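Blr3880 protein (Bradyrhizobium japonicum, PDB 2OOD) probably catalyses the zinc-dependent hydrolytic deamination of guanine to xanthine and ammonia, a step of purine degradation. Local coordinates at residues G384-G388 with L389-D393. Sequence-based numbering, arbitrary orientation.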
ATOM      1  N   GLY A 384      13.903  -7.797 -15.926  1.00 36.42           N
ATOM      2  CA  GLY A 384      13.518  -9.058 -15.318  1.00 35.53           C
ATOM      3  C   GLY A 384      12.153  -9.513 -15.787  1.00 35.36           C
ATOM      4  O   GLY A 384      11.943 -10.686 -16.070  1.00 35.80           O
ATOM      5  N   GLY A 385      11.218  -8.578 -15.866  1.00 35.15           N
ATOM      6  CA  GLY A 385       9.885  -8.921 -16.315  1.00 34.83           C
ATOM      7  C   GLY A 385       9.891  -9.314 -17.774  1.00 34.97           C
ATOM      8  O   GLY A 385       9.095 -10.152 -18.195  1.00 34.24           O
ATOM      9  N   ALA A 386      10.792  -8.709 -18.547  1.00 34.82           N
ATOM     10  CA  ALA A 386      10.899  -8.996 -19.970  1.00 34.63           C
ATOM     11  C   ALA A 386      11.379 -10.428 -20.179  1.00 35.82           C
ATOM     12  O   ALA A 386      10.819 -11.160 -20.998  1.00 36.09           O
ATOM     13  CB  ALA A 386      11.856  -8.018 -20.637  1.00 34.03           C
ATOM     14  N   GLU A 387      12.408 -10.829 -19.433  1.00 35.56           N
ATOM     15  CA  GLU A 387      12.938 -12.185 -19.543  1.00 35.62           C
ATOM     16  C   GLU A 387      11.914 -13.205 -19.041  1.00 35.28           C
ATOM     17  O   GLU A 387      11.821 -14.310 -19.575  1.00 35.15           O
ATOM     18  CB  GLU A 387      14.241 -12.313 -18.749  1.00 35.84           C
ATOM     19  CG  GLU A 387      15.253 -11.225 -19.071  1.00 37.30           C
ATOM     20  CD  GLU A 387      16.584 -11.412 -18.366  1.00 39.29           C
ATOM     21  OE1 GLU A 387      16.607 -11.988 -17.255  1.00 39.83           O
ATOM     22  OE2 GLU A 387      17.613 -10.962 -18.919  1.00 40.80           O
ATOM     23  N   GLY A 388      11.145 -12.819 -18.024  1.00 35.03           N
ATOM     24  CA  GLY A 388      10.129 -13.696 -17.465  1.00 34.57           C
ATOM     25  C   GLY A 388       8.981 -13.936 -18.426  1.00 36.09           C
ATOM     26  O   GLY A 388       8.304 -14.961 -18.358  1.00 36.18           O
ATOM     27  N   LEU A 389       8.761 -12.981 -19.329  1.00 37.21           N
ATOM     28  CA  LEU A 389       7.705 -13.082 -20.332  1.00 36.54           C
ATOM     29  C   LEU A 389       8.287 -13.472 -21.692  1.00 37.21           C
ATOM     30  O   LEU A 389       7.570 -13.553 -22.691  1.00 37.18           O
ATOM     31  CB  LEU A 389       6.950 -11.752 -20.450  1.00 34.80           C
ATOM     32  CG  LEU A 389       5.940 -11.439 -19.343  1.00 34.18           C
ATOM     33  CD1 LEU A 389       5.384 -10.036 -19.525  1.00 33.17           C
ATOM     34  CD2 LEU A 389       4.823 -12.469 -19.382  1.00 33.48           C
ATOM     35  N   TYR A 390       9.591 -13.717 -21.723  1.00 37.22           N
ATOM     36  CA  TYR A 390      10.263 -14.103 -22.953  1.00 37.26           C
ATOM     37  C   TYR A 390      10.097 -13.090 -24.068  1.00 37.50           C
ATOM     38  O   TYR A 390       9.809 -13.459 -25.202  1.00 38.56           O
ATOM     39  CB  TYR A 390       9.760 -15.464 -23.423  1.00 38.68           C
ATOM     40  CG  TYR A 390      10.342 -16.613 -22.638  1.00 41.13           C
ATOM     41  CD1 TYR A 390      11.606 -17.106 -22.926  1.00 41.33           C
ATOM     42  CD2 TYR A 390       9.635 -17.197 -21.596  1.00 41.77           C
ATOM     43  CE1 TYR A 390      12.155 -18.159 -22.197  1.00 42.87           C
ATOM     44  CE2 TYR A 390      10.177 -18.251 -20.855  1.00 43.44           C
ATOM     45  CZ  TYR A 390      11.436 -18.731 -21.161  1.00 43.67           C
ATOM     46  OH  TYR A 390      11.970 -19.787 -20.429  1.00 44.81           O
ATOM     47  N   ILE A 391      10.263 -11.814 -23.738  1.00 37.09           N
ATOM     48  CA  ILE A 391      10.169 -10.742 -24.719  1.00 35.94           C
ATOM     49  C   ILE A 391      11.356  -9.820 -24.481  1.00 37.38           C
ATOM     50  O   ILE A 391      11.332  -8.644 -24.841  1.00 38.02           O
ATOM     51  CB  ILE A 391       8.859  -9.929 -24.582  1.00 33.53           C
ATOM     52  CG1 ILE A 391       8.701  -9.404 -23.158  1.00 32.26           C
ATOM     53  CG2 ILE A 391       7.673 -10.777 -24.968  1.00 32.41           C
ATOM     54  CD1 ILE A 391       7.490  -8.513 -22.979  1.00 31.07           C
ATOM     55  N   ASP A 392      12.397 -10.371 -23.867  1.00 38.01           N
ATOM     56  CA  ASP A 392      13.589  -9.597 -23.558  1.00 39.32           C
ATOM     57  C   ASP A 392      14.418  -9.298 -24.800  1.00 40.08           C
ATOM     58  O   ASP A 392      15.392  -8.544 -24.740  1.00 40.50           O
ATOM     59  CB  ASP A 392      14.435 -10.314 -22.499  1.00 36.97           C
ATOM     60  CG  ASP A 392      14.768 -11.737 -22.880  1.00 37.40           C
ATOM     61  OD1 ASP A 392      13.836 -12.522 -23.145  1.00 36.56           O
ATOM     62  OD2 ASP A 392      15.969 -12.072 -22.906  1.00 37.14           O
ATOM     63  N   ASP A 393      14.039  -9.884 -25.927  1.00 41.00           N
ATOM     64  CA  ASP A 393      14.754  -9.608 -27.164  1.00 43.17           C
ATOM     65  C   ASP A 393      14.217  -8.284 -27.708  1.00 43.30           C
ATOM     66  O   ASP A 393      14.938  -7.541 -28.372  1.00 43.89           O
ATOM     67  CB  ASP A 393      14.551 -10.738 -28.179  1.00 44.98           C
ATOM     68  CG  ASP A 393      13.086 -11.000 -28.480  1.00 47.37           C
ATOM     69  OD1 ASP A 393      12.266 -10.969 -27.533  1.00 49.16           O
ATOM     70  OD2 ASP A 393      12.754 -11.255 -29.663  1.00 49.15           O
TER
HETATM   71  O   HOH W   1      17.956 -10.222 -21.513  1.00 35.41           O
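One face of the Tyr390 ring carries the carbonyl oxygen of Glu387, with Glu387 O 4.1 Å above the ring plane, nearer its edge than its centre. Gly388 O approaches the same ring obliquely. Tyr390 OH is hydrogen-bonded to the carbonyl oxygen of Gly289, and Pro267 and Lys268 also touch this side chain. Two carboxylates, those of Glu387 and Asp392, also take part. Their planes stand 77° apart, and the two side chains cross at about a right angle. Glu387 CG lies 3.6 Å from Asp392 CB, so the touch is made by methylenes. The acids meet at one water, which donates to Glu387 OE2 at 2.7 Å and to Asp392 OD2. This shared donor probably eases the repulsion between the like charges.

The backbone forms a Schellman motif that ends helix 383-388. Tyr390 has positive phi (58°). Ile391 N donates to Ala386 O at 2.9 Å in a straight bond, and Tyr390 N donates to Glu387 O from above the carbonyl plane. The bonds of Leu389 N to Gly385 O and Ala386 O are weak.

Beyond the turn the chain folds back over Ala386. Its methyl CB meets Asp392 CA at 3.7 Å. The CG of Asp392 sits between its backbone N and carbonyl carbon (chi1 54°), which lays the carboxylate over Glu387 CA. With an alanine at Asp392, the water would probably lose its second acceptor and Glu387 CA the carboxylate that lies over it. Ile391 CG1 packs 3.5 Å from Ala386 O. Leu389 and Ile391 also reach Gln136 and Thr134 of strand 132-138, joining the turn to the amidohydrolase barrel.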